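Local coordinates for LbaCas13a H328A (C2c2) (Lachnospiraceae bacterium NK4A179, PDB 5WLH), which binds pre-crRNA and its guide sequence as a CRISPR-Cas13a effector and, when active, cleaves RNA targets, probably with a preference for adenine, at residues F687-L690 against V691-K694; N737-E740 against R741-K745; L805-I808 against C809-I812. All coordinates share one frame; numbering follows the deposited sequence.

Contact 1 (F687-L690 against V691-K694); sequences FPAL and VRDK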
loop_
_atom_site.group_PDB
_atom_site.type_symbol
_atom_site.label_atom_id
_atom_site.label_comp_id
_atom_site.label_asym_id
_atom_site.label_seq_id
_atom_site.Cartn_x
_atom_site.Cartn_y
_atom_site.Cartn_z
ATOM N N PHE A 687 -29.864 -8.125 6.142
ATOM C CA PHE A 687 -30.149 -8.070 7.578
ATOM C C PHE A 687 -31.622 -8.301 7.914
ATOM O O PHE A 687 -31.901 -9.135 8.791
ATOM C CB PHE A 687 -29.641 -6.731 8.127
ATOM C CG PHE A 687 -29.670 -6.629 9.623
ATOM C CD1 PHE A 687 -28.903 -7.476 10.403
ATOM C CD2 PHE A 687 -30.444 -5.661 10.245
ATOM C CE1 PHE A 687 -28.924 -7.373 11.775
ATOM C CE2 PHE A 687 -30.468 -5.558 11.632
ATOM C CZ PHE A 687 -29.705 -6.414 12.385
ATOM N N PRO A 688 -32.596 -7.619 7.298
ATOM C CA PRO A 688 -33.991 -7.853 7.713
ATOM C C PRO A 688 -34.407 -9.302 7.565
ATOM O O PRO A 688 -34.987 -9.877 8.493
ATOM C CB PRO A 688 -34.787 -6.920 6.792
ATOM C CG PRO A 688 -33.801 -5.812 6.465
ATOM C CD PRO A 688 -32.513 -6.550 6.284
ATOM N N ALA A 689 -34.078 -9.925 6.432
ATOM C CA ALA A 689 -34.374 -11.343 6.261
ATOM C C ALA A 689 -33.662 -12.191 7.309
ATOM O O ALA A 689 -34.209 -13.196 7.785
ATOM C CB ALA A 689 -33.994 -11.790 4.849
ATOM N N LEU A 690 -32.444 -11.805 7.697
ATOM C CA LEU A 690 -31.702 -12.632 8.639
ATOM C C LEU A 690 -32.305 -12.576 10.039
ATOM O O LEU A 690 -32.381 -13.601 10.721
ATOM C CB LEU A 690 -30.228 -12.215 8.680
ATOM C CG LEU A 690 -29.334 -13.203 9.438
ATOM C CD1 LEU A 690 -28.076 -13.537 8.659
ATOM C CD2 LEU A 690 -28.984 -12.668 10.806
ATOM N N VAL A 691 -32.727 -11.396 10.495
ATOM C CA VAL A 691 -33.233 -11.332 11.861
ATOM C C VAL A 691 -34.620 -11.960 11.947
ATOM O O VAL A 691 -34.986 -12.512 12.988
ATOM C CB VAL A 691 -33.228 -9.888 12.396
ATOM C CG1 VAL A 691 -31.800 -9.338 12.400
ATOM C CG2 VAL A 691 -34.153 -9.016 11.589
ATOM N N ARG A 692 -35.393 -11.914 10.860
ATOM C CA ARG A 692 -36.705 -12.555 10.840
ATOM C C ARG A 692 -36.613 -14.074 10.758
ATOM O O ARG A 692 -37.557 -14.762 11.168
ATOM C CB ARG A 692 -37.521 -12.017 9.670
ATOM C CG ARG A 692 -37.996 -10.590 9.867
ATOM C CD ARG A 692 -39.019 -10.219 8.826
ATOM N NE ARG A 692 -38.496 -10.409 7.477
ATOM C CZ ARG A 692 -37.970 -9.437 6.738
ATOM N NH1 ARG A 692 -37.898 -8.201 7.213
ATOM N NH2 ARG A 692 -37.521 -9.700 5.518
ATOM N N ASP A 693 -35.509 -14.609 10.246
ATOM C CA ASP A 693 -35.365 -16.052 10.115
ATOM C C ASP A 693 -35.526 -16.724 11.471
ATOM O O ASP A 693 -34.859 -16.362 12.443
ATOM C CB ASP A 693 -34.004 -16.401 9.513
ATOM C CG ASP A 693 -33.939 -17.829 9.005
ATOM O OD1 ASP A 693 -33.951 -18.765 9.834
ATOM O OD2 ASP A 693 -33.871 -18.015 7.772
ATOM N N LYS A 694 -36.417 -17.715 11.534
ATOM C CA LYS A 694 -36.723 -18.318 12.821
ATOM C C LYS A 694 -35.614 -19.237 13.309
ATOM O O LYS A 694 -35.560 -19.539 14.506
ATOM C CB LYS A 694 -38.054 -19.064 12.728
ATOM C CG LYS A 694 -39.254 -18.136 12.725
ATOM C CD LYS A 694 -40.537 -18.920 12.488
ATOM C CE LYS A 694 -41.692 -18.015 12.135
ATOM N NZ LYS A 694 -42.704 -18.774 11.349
#
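Phe687 and Val691 stand one turn apart on the short helix 687-692, whose C-terminal end falls within this stretch. Val691 CG1 lies over one face of the Phe687 ring in a CH-pi contact, displaced toward the rim so that it comes to 3.5 Å from Phe687 CE1. The ring gets there because its CG is anti to the backbone N (chi1 -171°), which swings it along the helix toward the following turn. The second methyl of Val691, CG2, rests against the backbone instead, 3.3 Å from Pro688 O. Helix 709-732 covers this apolar side: Leu720 touches both Phe687 and Val691, and Tyr721 meets the Phe687 ring edge-to-face.

Pro688 O meets Arg692 in two ways, as acceptor of its amide and under its guanidinium face. Arg692 N donates to Pro688 O over 3.1 Å, and Arg692 CZ lies 3.5 Å from the same oxygen. A bend at chi3 (-56°) turns the arginine chain back toward the start of the helix, laying the flat group face-on to the oxygen, while Arg692 NH1 reaches 3.4 Å from Pro688 CB. Presented this way, the face offers no N-H to Pro688 O; NH1 donates outside the turn, to Tyr717 OH and Thr1080 O, which fixes the plane of the group.

Toward the C-terminus the bonding pattern weakens. Val691 N to Phe687 O is a regular helical bond of 2.9 Å, but Asp693 N is shared between two weak bonds, 3.1 Å to Ala689 O and 3.3 Å to Leu690 O. Asn696 ND2 also donates to Leu690 O. Asp693 is the first residue to leave helical angles (psi 128°), and an amide divided between i-4 and i-3 carbonyls is typical of an alpha-helix C-terminus.

Contact 2 (N737-E740 against R741-K745); sequences NVRE and RFITK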
loop_
_atom_site.group_PDB
_atom_site.type_symbol
_atom_site.label_atom_id
_atom_site.label_comp_id
_atom_site.label_asym_id
_atom_site.label_seq_id
_atom_site.Cartn_x
_atom_site.Cartn_y
_atom_site.Cartn_z
ATOM N N ASN A 737 -17.362 -16.590 26.973
ATOM C CA ASN A 737 -18.210 -17.694 26.535
ATOM C C ASN A 737 -18.306 -17.743 25.019
ATOM O O ASN A 737 -18.333 -18.830 24.430
ATOM C CB ASN A 737 -19.599 -17.565 27.158
ATOM C CG ASN A 737 -19.580 -17.789 28.651
ATOM O OD1 ASN A 737 -18.815 -18.611 29.155
ATOM N ND2 ASN A 737 -20.412 -17.051 29.371
ATOM N N VAL A 738 -18.372 -16.574 24.372
ATOM C CA VAL A 738 -18.385 -16.525 22.911
ATOM C C VAL A 738 -17.176 -17.256 22.344
ATOM O O VAL A 738 -17.291 -18.033 21.390
ATOM C CB VAL A 738 -18.436 -15.061 22.429
ATOM C CG1 VAL A 738 -18.005 -14.941 20.962
ATOM C CG2 VAL A 738 -19.833 -14.512 22.601
ATOM N N ARG A 739 -16.002 -17.029 22.932
ATOM C CA ARG A 739 -14.785 -17.640 22.408
ATOM C C ARG A 739 -14.852 -19.161 22.487
ATOM O O ARG A 739 -14.627 -19.857 21.489
ATOM C CB ARG A 739 -13.583 -17.102 23.171
ATOM C CG ARG A 739 -12.254 -17.686 22.772
ATOM C CD ARG A 739 -11.268 -17.379 23.875
ATOM N NE ARG A 739 -10.004 -18.070 23.694
ATOM C CZ ARG A 739 -9.704 -19.248 24.227
ATOM N NH1 ARG A 739 -8.513 -19.779 23.996
ATOM N NH2 ARG A 739 -10.589 -19.896 24.980
ATOM N N GLU A 740 -15.173 -19.697 23.669
ATOM C CA GLU A 740 -15.247 -21.150 23.832
ATOM C C GLU A 740 -16.269 -21.776 22.887
ATOM O O GLU A 740 -16.027 -22.850 22.322
ATOM C CB GLU A 740 -15.575 -21.502 25.283
ATOM C CG GLU A 740 -14.669 -20.833 26.318
ATOM C CD GLU A 740 -13.305 -21.504 26.455
ATOM O OE1 GLU A 740 -13.004 -22.430 25.667
ATOM O OE2 GLU A 740 -12.533 -21.105 27.358
ATOM N N ARG A 741 -17.415 -21.116 22.690
ATOM C CA ARG A 741 -18.454 -21.663 21.824
ATOM C C ARG A 741 -18.109 -21.511 20.349
ATOM O O ARG A 741 -18.491 -22.360 19.530
ATOM C CB ARG A 741 -19.793 -20.983 22.112
ATOM C CG ARG A 741 -20.474 -21.452 23.384
ATOM C CD ARG A 741 -21.923 -21.823 23.114
ATOM N NE ARG A 741 -22.095 -22.446 21.800
ATOM C CZ ARG A 741 -21.864 -23.732 21.531
ATOM N NH1 ARG A 741 -21.450 -24.561 22.483
ATOM N NH2 ARG A 741 -22.051 -24.191 20.299
ATOM N N PHE A 742 -17.415 -20.431 19.984
ATOM C CA PHE A 742 -16.917 -20.314 18.620
ATOM C C PHE A 742 -15.966 -21.458 18.297
ATOM O O PHE A 742 -16.031 -22.037 17.208
ATOM C CB PHE A 742 -16.230 -18.959 18.433
ATOM C CG PHE A 742 -15.498 -18.813 17.123
ATOM C CD1 PHE A 742 -14.194 -19.282 16.977
ATOM C CD2 PHE A 742 -16.102 -18.191 16.047
ATOM C CE1 PHE A 742 -13.520 -19.140 15.780
ATOM C CE2 PHE A 742 -15.433 -18.047 14.844
ATOM C CZ PHE A 742 -14.144 -18.520 14.710
ATOM N N ILE A 743 -15.072 -21.782 19.231
ATOM C CA ILE A 743 -14.070 -22.820 19.007
ATOM C C ILE A 743 -14.743 -24.178 18.864
ATOM O O ILE A 743 -14.386 -24.983 17.993
ATOM C CB ILE A 743 -13.049 -22.820 20.159
ATOM C CG1 ILE A 743 -12.191 -21.544 20.135
ATOM C CG2 ILE A 743 -12.155 -24.062 20.108
ATOM C CD1 ILE A 743 -11.381 -21.355 21.395
ATOM N N THR A 744 -15.733 -24.445 19.715
ATOM C CA THR A 744 -16.463 -25.704 19.643
ATOM C C THR A 744 -17.228 -25.822 18.331
ATOM O O THR A 744 -17.083 -26.812 17.603
ATOM C CB THR A 744 -17.403 -25.809 20.836
ATOM O OG1 THR A 744 -16.625 -25.915 22.034
ATOM C CG2 THR A 744 -18.309 -27.033 20.695
ATOM N N LYS A 745 -18.046 -24.813 18.009
ATOM C CA LYS A 745 -18.827 -24.844 16.774
ATOM C C LYS A 745 -17.925 -24.986 15.554
ATOM O O LYS A 745 -18.257 -25.710 14.608
ATOM C CB LYS A 745 -19.684 -23.581 16.656
ATOM C CG LYS A 745 -21.146 -23.764 17.059
ATOM C CD LYS A 745 -21.989 -22.518 16.752
ATOM C CE LYS A 745 -21.807 -21.424 17.806
ATOM N NZ LYS A 745 -23.113 -20.899 18.298
#
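Glu740 O accepts two bonds from Thr744, one from Thr744 N and one from Thr744 OG1, each 3.1 Å long. The two donors arrive from opposite faces of the carbonyl plane, so one oxygen is held from both sides. Thr744 OG1 lies anti to its own carbonyl carbon (chi1 -67°), which directs the hydroxyl back to the preceding turn. Further bonds of the same i to i+4 kind run from Phe742 N to Val738 O (2.8 Å) and from Ile743 N to Arg739 O (3.0 Å), the repeat that defines alpha helix 736-745. On its flank, Arg739 NH2 and Glu740 OE2 form a salt bridge of 3.3 Å; Glu740 CD lies at the guanidinium edge in its plane, but the carboxylate itself is turned across that plane. Arg739 NE donates to Tyr803 O, while Arg741 NE and Lys745 NZ both bridge to Glu856 OE2. Packing supplements the charges: Ile743 CD1 sits over the centre of one guanidinium face, 3.9 Å from Arg739 CZ, the two side chains running alongside each other in the same direction. The Phe742 side chain packs outside the stretch, on Leu805 and on Leu846 of helix 843-861.

Contact 3 (L805-I808 against C809-I812); sequences LAQI and CQLI
Four successive amides bond to the carbonyl four residues back, the shortest being Gln810 N to Ala806 O at 2.8 Å and the longest Leu811 N to Gln807 O at 3.0 Å, which makes this a regular alpha-helical stretch.

On one side of it, Gln807 and Gln810 are joined through a water. The water accepts from Gln807 NE2 at 3.3 Å and donates to Gln810 OE1 at 3.2 Å, linking two amides whose planes are 67° apart. Direct contact is limited to the flank of the earlier residue, where Gln810 OE1 lies 3.6 Å from Gln807 CA. With its CG anti to the carbonyl carbon (chi1 -63°) and the chain extended beyond, Gln810 runs back along the previous turn, and Gln810 CG comes 3.1 Å from Ala806 O. The other ends of both amides are occupied: Gln807 OE1 accepts from Thr804 N, as in the N3 half of a capping box at the helix start, and Gln810 NE2 donates to Ser673 O. Trp933 of helix 915-941 touches both glutamines.

Elsewhere around the helix the side chains are apolar. Leu805 CD1 and Cys809 SG meet loosely at 4.3 Å. Ile808 and Ile812 both reach Ile793 of helix 786-799.

Replacing Gln810 by a leucine would remove its amide and would probably leave Ser673 O without this donor and the bridging water without one acceptor, so that the Gln807 amide is held less firmly.

Thr804 N can only donate and Ser673 O can only accept, which assigns both amides; the water's role follows, as donor to Gln810 OE1 and acceptor toward Gln807. With Gln930 NE2 adding a weak bond to Gln810 OE1, the buried Gln810 amide is matched donor to acceptor.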
loop_
_atom_site.group_PDB
_atom_site.type_symbol
_atom_site.label_atom_id
_atom_site.label_comp_id
_atom_site.label_asym_id
_atom_site.label_seq_id
_atom_site.Cartn_x
_atom_site.Cartn_y
_atom_site.Cartn_z
ATOM N N LEU A 805 -10.355 -14.633 20.848
ATOM C CA LEU A 805 -11.062 -14.842 19.588
ATOM C C LEU A 805 -10.460 -13.982 18.486
ATOM O O LEU A 805 -10.292 -14.441 17.348
ATOM C CB LEU A 805 -12.551 -14.530 19.754
ATOM C CG LEU A 805 -13.427 -14.541 18.496
ATOM C CD1 LEU A 805 -13.445 -15.906 17.821
ATOM C CD2 LEU A 805 -14.854 -14.124 18.844
ATOM N N ALA A 806 -10.133 -12.731 18.804
ATOM C CA ALA A 806 -9.490 -11.887 17.801
ATOM C C ALA A 806 -8.202 -12.528 17.307
ATOM O O ALA A 806 -7.926 -12.532 16.105
ATOM C CB ALA A 806 -9.215 -10.503 18.385
ATOM N N GLN A 807 -7.405 -13.089 18.223
ATOM C CA GLN A 807 -6.129 -13.676 17.824
ATOM C C GLN A 807 -6.321 -14.952 17.026
ATOM O O GLN A 807 -5.543 -15.226 16.106
ATOM C CB GLN A 807 -5.255 -13.909 19.056
ATOM C CG GLN A 807 -4.852 -12.585 19.705
ATOM C CD GLN A 807 -4.202 -12.728 21.065
ATOM O OE1 GLN A 807 -4.530 -13.628 21.847
ATOM N NE2 GLN A 807 -3.279 -11.829 21.358
ATOM N N ILE A 808 -7.368 -15.726 17.324
ATOM C CA ILE A 808 -7.702 -16.846 16.452
ATOM C C ILE A 808 -8.067 -16.342 15.060
ATOM O O ILE A 808 -7.603 -16.881 14.047
ATOM C CB ILE A 808 -8.829 -17.695 17.070
ATOM C CG1 ILE A 808 -8.361 -18.288 18.395
ATOM C CG2 ILE A 808 -9.232 -18.783 16.106
ATOM C CD1 ILE A 808 -9.489 -18.845 19.251
ATOM N N CYS A 809 -8.897 -15.289 14.986
ATOM C CA CYS A 809 -9.266 -14.730 13.688
ATOM C C CYS A 809 -8.043 -14.267 12.918
ATOM O O CYS A 809 -7.941 -14.490 11.709
ATOM C CB CYS A 809 -10.219 -13.548 13.848
ATOM S SG CYS A 809 -11.890 -13.970 14.369
ATOM N N GLN A 810 -7.124 -13.586 13.600
ATOM C CA GLN A 810 -5.939 -13.071 12.919
ATOM C C GLN A 810 -5.089 -14.207 12.367
ATOM O O GLN A 810 -4.610 -14.140 11.229
ATOM C CB GLN A 810 -5.123 -12.208 13.881
ATOM C CG GLN A 810 -5.858 -10.981 14.359
ATOM C CD GLN A 810 -5.268 -10.412 15.623
ATOM O OE1 GLN A 810 -4.344 -10.978 16.205
ATOM N NE2 GLN A 810 -5.775 -9.266 16.041
ATOM N N LEU A 811 -4.906 -15.265 13.156
ATOM C CA LEU A 811 -4.079 -16.379 12.710
ATOM C C LEU A 811 -4.749 -17.141 11.579
ATOM O O LEU A 811 -4.060 -17.668 10.700
ATOM C CB LEU A 811 -3.759 -17.301 13.884
ATOM C CG LEU A 811 -2.860 -16.643 14.934
ATOM C CD1 LEU A 811 -2.636 -17.568 16.107
ATOM C CD2 LEU A 811 -1.531 -16.209 14.324
ATOM N N ILE A 812 -6.084 -17.179 11.563
ATOM C CA ILE A 812 -6.798 -17.778 10.440
ATOM C C ILE A 812 -6.635 -16.930 9.187
ATOM O O ILE A 812 -6.298 -17.442 8.113
ATOM C CB ILE A 812 -8.282 -17.983 10.793
ATOM C CG1 ILE A 812 -8.430 -19.236 11.639
ATOM C CG2 ILE A 812 -9.121 -18.088 9.531
ATOM C CD1 ILE A 812 -7.999 -20.499 10.912
HETATM O O HOH W 1 -2.967 -9.721 18.850
#

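How the contacts relate
Contacts 2 and 3 belong to neighbouring helices that pack directly, their centres 13 Å apart. Phe742 CD1 meets Leu805 CD1 at 3.6 Å and Ile743 CD1 meets Ile808 CD1 at 3.8 Å; helix 786-799 touches both Ile743 and Ile808 and so lines the same junction. Contact 1 stands apart: its nearest atoms are about 13 Å from contact 2 and about 16 Å from contact 3. Helix 843-861 nevertheless spans the gap, touching Leu690 of contact 1 and Phe742 of contact 2. The bound RNA lies beyond direct contact in each case, with nearest atoms about 8, 13 and 7 Å from contacts 1, 2 and 3.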